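Local coordinates for protein predicted phosphatase, HAD family (Clostridium acetobutylicum, PDB 3MC1) that is predicted to act as a phosphatase of the haloacid dehalogenase (HAD) superfamily, though its physiological substrate is not established, at residues 176-187 against 200-210. Sequence-based numbering, arbitrary orientation.
Sequences LKNNLPSIGVTY and ANYIVNSVDEL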
loop_
_atom_site.group_PDB
_atom_site.type_symbol
_atom_site.label_atom_id
_atom_site.label_comp_id
_atom_site.label_asym_id
_atom_site.label_seq_id
_atom_site.Cartn_x
_atom_site.Cartn_y
_atom_site.Cartn_z
ATOM N N LEU A 176 -13.004 3.627 4.862
ATOM C CA LEU A 176 -14.164 4.208 5.527
ATOM C C LEU A 176 -14.619 5.466 4.798
ATOM O O LEU A 176 -15.809 5.643 4.537
ATOM C CB LEU A 176 -13.826 4.537 6.985
ATOM C CG LEU A 176 -13.519 3.329 7.886
ATOM C CD1 LEU A 176 -12.975 3.790 9.242
ATOM C CD2 LEU A 176 -14.788 2.496 8.069
ATOM N N LYS A 177 -13.666 6.331 4.463
ATOM C CA LYS A 177 -13.967 7.582 3.770
ATOM C C LYS A 177 -14.588 7.411 2.388
ATOM O O LYS A 177 -15.111 8.368 1.813
ATOM C CB LYS A 177 -12.704 8.442 3.665
ATOM C CG LYS A 177 -12.218 8.917 5.019
ATOM C CD LYS A 177 -11.165 9.997 4.894
ATOM C CE LYS A 177 -10.900 10.645 6.243
ATOM N NZ LYS A 177 -9.900 11.741 6.135
ATOM N N ASN A 178 -14.525 6.193 1.861
ATOM C CA ASN A 178 -15.095 5.878 0.557
ATOM C C ASN A 178 -16.256 4.901 0.740
ATOM O O ASN A 178 -16.734 4.292 -0.216
ATOM C CB ASN A 178 -14.025 5.263 -0.349
ATOM C CG ASN A 178 -13.164 6.309 -1.021
ATOM O OD1 ASN A 178 -13.596 6.963 -1.975
ATOM N ND2 ASN A 178 -11.940 6.484 -0.523
ATOM N N ASN A 179 -16.695 4.753 1.983
ATOM C CA ASN A 179 -17.796 3.856 2.306
ATOM C C ASN A 179 -17.566 2.415 1.903
ATOM O O ASN A 179 -18.489 1.717 1.470
ATOM C CB ASN A 179 -19.087 4.371 1.678
ATOM C CG ASN A 179 -19.538 5.664 2.303
ATOM O OD1 ASN A 179 -19.641 5.765 3.528
ATOM N ND2 ASN A 179 -19.805 6.666 1.474
ATOM N N LEU A 180 -16.332 1.962 2.070
ATOM C CA LEU A 180 -15.986 0.595 1.729
ATOM C C LEU A 180 -15.606 -0.206 2.955
ATOM O O LEU A 180 -14.951 0.303 3.868
ATOM C CB LEU A 180 -14.788 0.552 0.781
ATOM C CG LEU A 180 -14.872 1.101 -0.634
ATOM C CD1 LEU A 180 -13.508 0.903 -1.296
ATOM C CD2 LEU A 180 -15.963 0.375 -1.410
ATOM N N PRO A 181 -16.030 -1.473 3.003
ATOM C CA PRO A 181 -15.652 -2.275 4.166
ATOM C C PRO A 181 -14.172 -2.550 3.947
ATOM O O PRO A 181 -13.687 -2.498 2.807
ATOM C CB PRO A 181 -16.507 -3.527 4.018
ATOM C CG PRO A 181 -16.668 -3.650 2.540
ATOM C CD PRO A 181 -16.913 -2.225 2.098
ATOM N N SER A 182 -13.454 -2.821 5.027
ATOM C CA SER A 182 -12.035 -3.089 4.918
ATOM C C SER A 182 -11.615 -4.334 5.680
ATOM O O SER A 182 -12.180 -4.663 6.722
ATOM C CB SER A 182 -11.237 -1.892 5.435
ATOM O OG SER A 182 -11.589 -1.576 6.771
ATOM N N ILE A 183 -10.644 -5.040 5.117
ATOM C CA ILE A 183 -10.070 -6.206 5.756
ATOM C C ILE A 183 -8.623 -5.795 6.020
ATOM O O ILE A 183 -7.873 -5.494 5.085
ATOM C CB ILE A 183 -10.031 -7.441 4.848
ATOM C CG1 ILE A 183 -11.440 -7.850 4.413
ATOM C CG2 ILE A 183 -9.368 -8.598 5.615
ATOM C CD1 ILE A 183 -11.453 -9.093 3.517
ATOM N N GLY A 184 -8.243 -5.751 7.290
ATOM C CA GLY A 184 -6.883 -5.393 7.626
ATOM C C GLY A 184 -6.085 -6.671 7.802
ATOM O O GLY A 184 -6.612 -7.663 8.314
ATOM N N VAL A 185 -4.833 -6.673 7.354
ATOM C CA VAL A 185 -3.990 -7.854 7.510
ATOM C C VAL A 185 -2.867 -7.494 8.472
ATOM O O VAL A 185 -2.359 -6.374 8.440
ATOM C CB VAL A 185 -3.406 -8.323 6.154
ATOM C CG1 VAL A 185 -4.552 -8.519 5.152
ATOM C CG2 VAL A 185 -2.391 -7.316 5.634
ATOM N N THR A 186 -2.488 -8.439 9.331
ATOM C CA THR A 186 -1.437 -8.195 10.312
ATOM C C THR A 186 -0.072 -8.761 9.942
ATOM O O THR A 186 0.872 -8.631 10.717
ATOM C CB THR A 186 -1.823 -8.744 11.711
ATOM O OG1 THR A 186 -2.149 -10.135 11.603
ATOM C CG2 THR A 186 -3.024 -7.976 12.286
ATOM N N TYR A 187 0.041 -9.395 8.776
ATOM C CA TYR A 187 1.329 -9.940 8.359
ATOM C C TYR A 187 2.170 -8.839 7.721
ATOM O O TYR A 187 3.301 -9.069 7.298
ATOM C CB TYR A 187 1.136 -11.121 7.386
ATOM C CG TYR A 187 0.401 -10.799 6.100
ATOM C CD1 TYR A 187 1.037 -10.125 5.048
ATOM C CD2 TYR A 187 -0.937 -11.166 5.933
ATOM C CE1 TYR A 187 0.349 -9.830 3.862
ATOM C CE2 TYR A 187 -1.628 -10.876 4.760
ATOM C CZ TYR A 187 -0.988 -10.210 3.731
ATOM O OH TYR A 187 -1.703 -9.905 2.598
ATOM N N ALA A 200 -10.999 -1.097 11.483
ATOM C CA ALA A 200 -10.976 -2.148 10.470
ATOM C C ALA A 200 -12.243 -2.984 10.600
ATOM O O ALA A 200 -12.620 -3.393 11.689
ATOM C CB ALA A 200 -9.743 -3.028 10.643
ATOM N N ASN A 201 -12.913 -3.221 9.483
ATOM C CA ASN A 201 -14.144 -3.997 9.493
ATOM C C ASN A 201 -13.878 -5.503 9.608
ATOM O O ASN A 201 -14.745 -6.271 10.028
ATOM C CB ASN A 201 -14.962 -3.653 8.236
ATOM C CG ASN A 201 -15.400 -2.191 8.200
ATOM O OD1 ASN A 201 -16.291 -1.783 8.949
ATOM N ND2 ASN A 201 -14.775 -1.398 7.333
ATOM N N TYR A 202 -12.672 -5.922 9.245
ATOM C CA TYR A 202 -12.282 -7.331 9.313
ATOM C C TYR A 202 -10.766 -7.361 9.515
ATOM O O TYR A 202 -10.068 -6.497 8.987
ATOM C CB TYR A 202 -12.633 -8.040 8.008
ATOM C CG TYR A 202 -14.008 -7.712 7.485
ATOM C CD1 TYR A 202 -15.073 -8.585 7.673
ATOM C CD2 TYR A 202 -14.264 -6.496 6.847
ATOM C CE1 TYR A 202 -16.352 -8.249 7.244
ATOM C CE2 TYR A 202 -15.549 -6.161 6.419
ATOM C CZ TYR A 202 -16.586 -7.044 6.629
ATOM O OH TYR A 202 -17.872 -6.717 6.258
ATOM N N ILE A 203 -10.260 -8.335 10.273
ATOM C CA ILE A 203 -8.819 -8.440 10.530
ATOM C C ILE A 203 -8.305 -9.878 10.451
ATOM O O ILE A 203 -8.809 -10.765 11.147
ATOM C CB ILE A 203 -8.459 -7.869 11.919
ATOM C CG1 ILE A 203 -8.951 -6.421 12.034
ATOM C CG2 ILE A 203 -6.955 -7.901 12.120
ATOM C CD1 ILE A 203 -8.692 -5.779 13.382
ATOM N N VAL A 204 -7.300 -10.103 9.604
ATOM C CA VAL A 204 -6.720 -11.432 9.425
ATOM C C VAL A 204 -5.207 -11.429 9.632
ATOM O O VAL A 204 -4.543 -10.406 9.439
ATOM C CB VAL A 204 -7.033 -12.007 8.021
ATOM C CG1 VAL A 204 -8.543 -12.004 7.791
ATOM C CG2 VAL A 204 -6.307 -11.214 6.946
ATOM N N ASN A 205 -4.659 -12.577 10.015
ATOM C CA ASN A 205 -3.224 -12.671 10.279
ATOM C C ASN A 205 -2.395 -13.397 9.218
ATOM O O ASN A 205 -1.180 -13.529 9.367
ATOM C CB ASN A 205 -3.008 -13.332 11.637
ATOM C CG ASN A 205 -3.713 -14.663 11.744
ATOM O OD1 ASN A 205 -3.396 -15.609 11.020
ATOM N ND2 ASN A 205 -4.690 -14.744 12.644
ATOM N N SER A 206 -3.034 -13.863 8.152
ATOM C CA SER A 206 -2.312 -14.561 7.093
ATOM C C SER A 206 -3.031 -14.408 5.761
ATOM O O SER A 206 -4.205 -14.039 5.721
ATOM C CB SER A 206 -2.197 -16.053 7.408
ATOM O OG SER A 206 -3.460 -16.679 7.257
ATOM N N VAL A 207 -2.325 -14.707 4.674
ATOM C CA VAL A 207 -2.892 -14.616 3.336
ATOM C C VAL A 207 -4.018 -15.632 3.168
ATOM O O VAL A 207 -5.001 -15.369 2.476
ATOM C CB VAL A 207 -1.808 -14.862 2.245
ATOM C CG1 VAL A 207 -2.441 -14.868 0.859
ATOM C CG2 VAL A 207 -0.739 -13.785 2.322
ATOM N N ASP A 208 -3.881 -16.795 3.794
ATOM C CA ASP A 208 -4.927 -17.803 3.679
ATOM C C ASP A 208 -6.182 -17.326 4.397
ATOM O O ASP A 208 -7.299 -17.534 3.921
ATOM C CB ASP A 208 -4.478 -19.139 4.268
ATOM C CG ASP A 208 -5.481 -20.250 4.002
ATOM O OD1 ASP A 208 -5.800 -20.485 2.816
ATOM O OD2 ASP A 208 -5.951 -20.882 4.972
ATOM N N GLU A 209 -5.993 -16.692 5.551
ATOM C CA GLU A 209 -7.113 -16.158 6.322
ATOM C C GLU A 209 -7.785 -15.064 5.499
ATOM O O GLU A 209 -9.001 -14.883 5.557
ATOM C CB GLU A 209 -6.616 -15.549 7.633
ATOM C CG GLU A 209 -6.134 -16.544 8.671
ATOM C CD GLU A 209 -7.263 -17.092 9.522
ATOM O OE1 GLU A 209 -7.067 -17.190 10.753
ATOM O OE2 GLU A 209 -8.336 -17.425 8.968
ATOM N N LEU A 210 -6.965 -14.324 4.754
ATOM C CA LEU A 210 -7.442 -13.242 3.904
ATOM C C LEU A 210 -8.322 -13.837 2.809
ATOM O O LEU A 210 -9.404 -13.335 2.525
ATOM C CB LEU A 210 -6.239 -12.505 3.291
ATOM C CG LEU A 210 -6.488 -11.365 2.303
ATOM C CD1 LEU A 210 -7.403 -10.307 2.916
ATOM C CD2 LEU A 210 -5.146 -10.758 1.911
#
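The ring of Tyr187, just beyond strand 182-185, is sandwiched between Val185 of that strand and Val207 at the start of helix 207-215: Val207 CG2 makes a CH-pi contact over one face, 4.2 Å from the ring centroid, and Val185 CG2 lies against the opposite face, offset toward the rim. With CG set between backbone N and carbonyl carbon (chi1 60°), the ring reaches toward the helix, and Leu210 CD2 lies 3.6 Å from Tyr187 OH. That hydroxyl hydrogen-bonds to Thr14 O, so a tyrosine serves here both as a hydrophobic slab and as a polar link to the region of the HAD-type DxDxT pattern.

Preceding Tyr187 in the chain, strand 182-185 pairs in parallel with strand 202-204, forming a beta-alpha-beta unit with helix 192-198 at the sheet edge of the Rossmann-like HAD core. Gly184 N donates to Tyr202 O (2.6 Å), Val204 N to Gly184 O (2.8 Å) and Thr186 N to Val204 O (2.8 Å). Glycine suits position 184, having no side chain to compete with Ala200 and Ile203 on their face. On the other face, beta-branched valine and isoleucine suit the strands: Val185 CG1 meets Val204 CG2 at 3.7 Å. From the helix, Leu210 CD1 goes to Ile183 CG2 (3.8 Å) and CD2 to the Tyr187 hydroxyl, with Val185 CG1 touching both methyls. Ser206 N-caps the helix, its OG accepting from Glu209 N.

Three backbone bonds, two nearly straight at the hydrogen, thus fix the register, while aliphatic packing seats the helix against the sheet and Tyr187 ties this edge to the strand end bearing the sodium site.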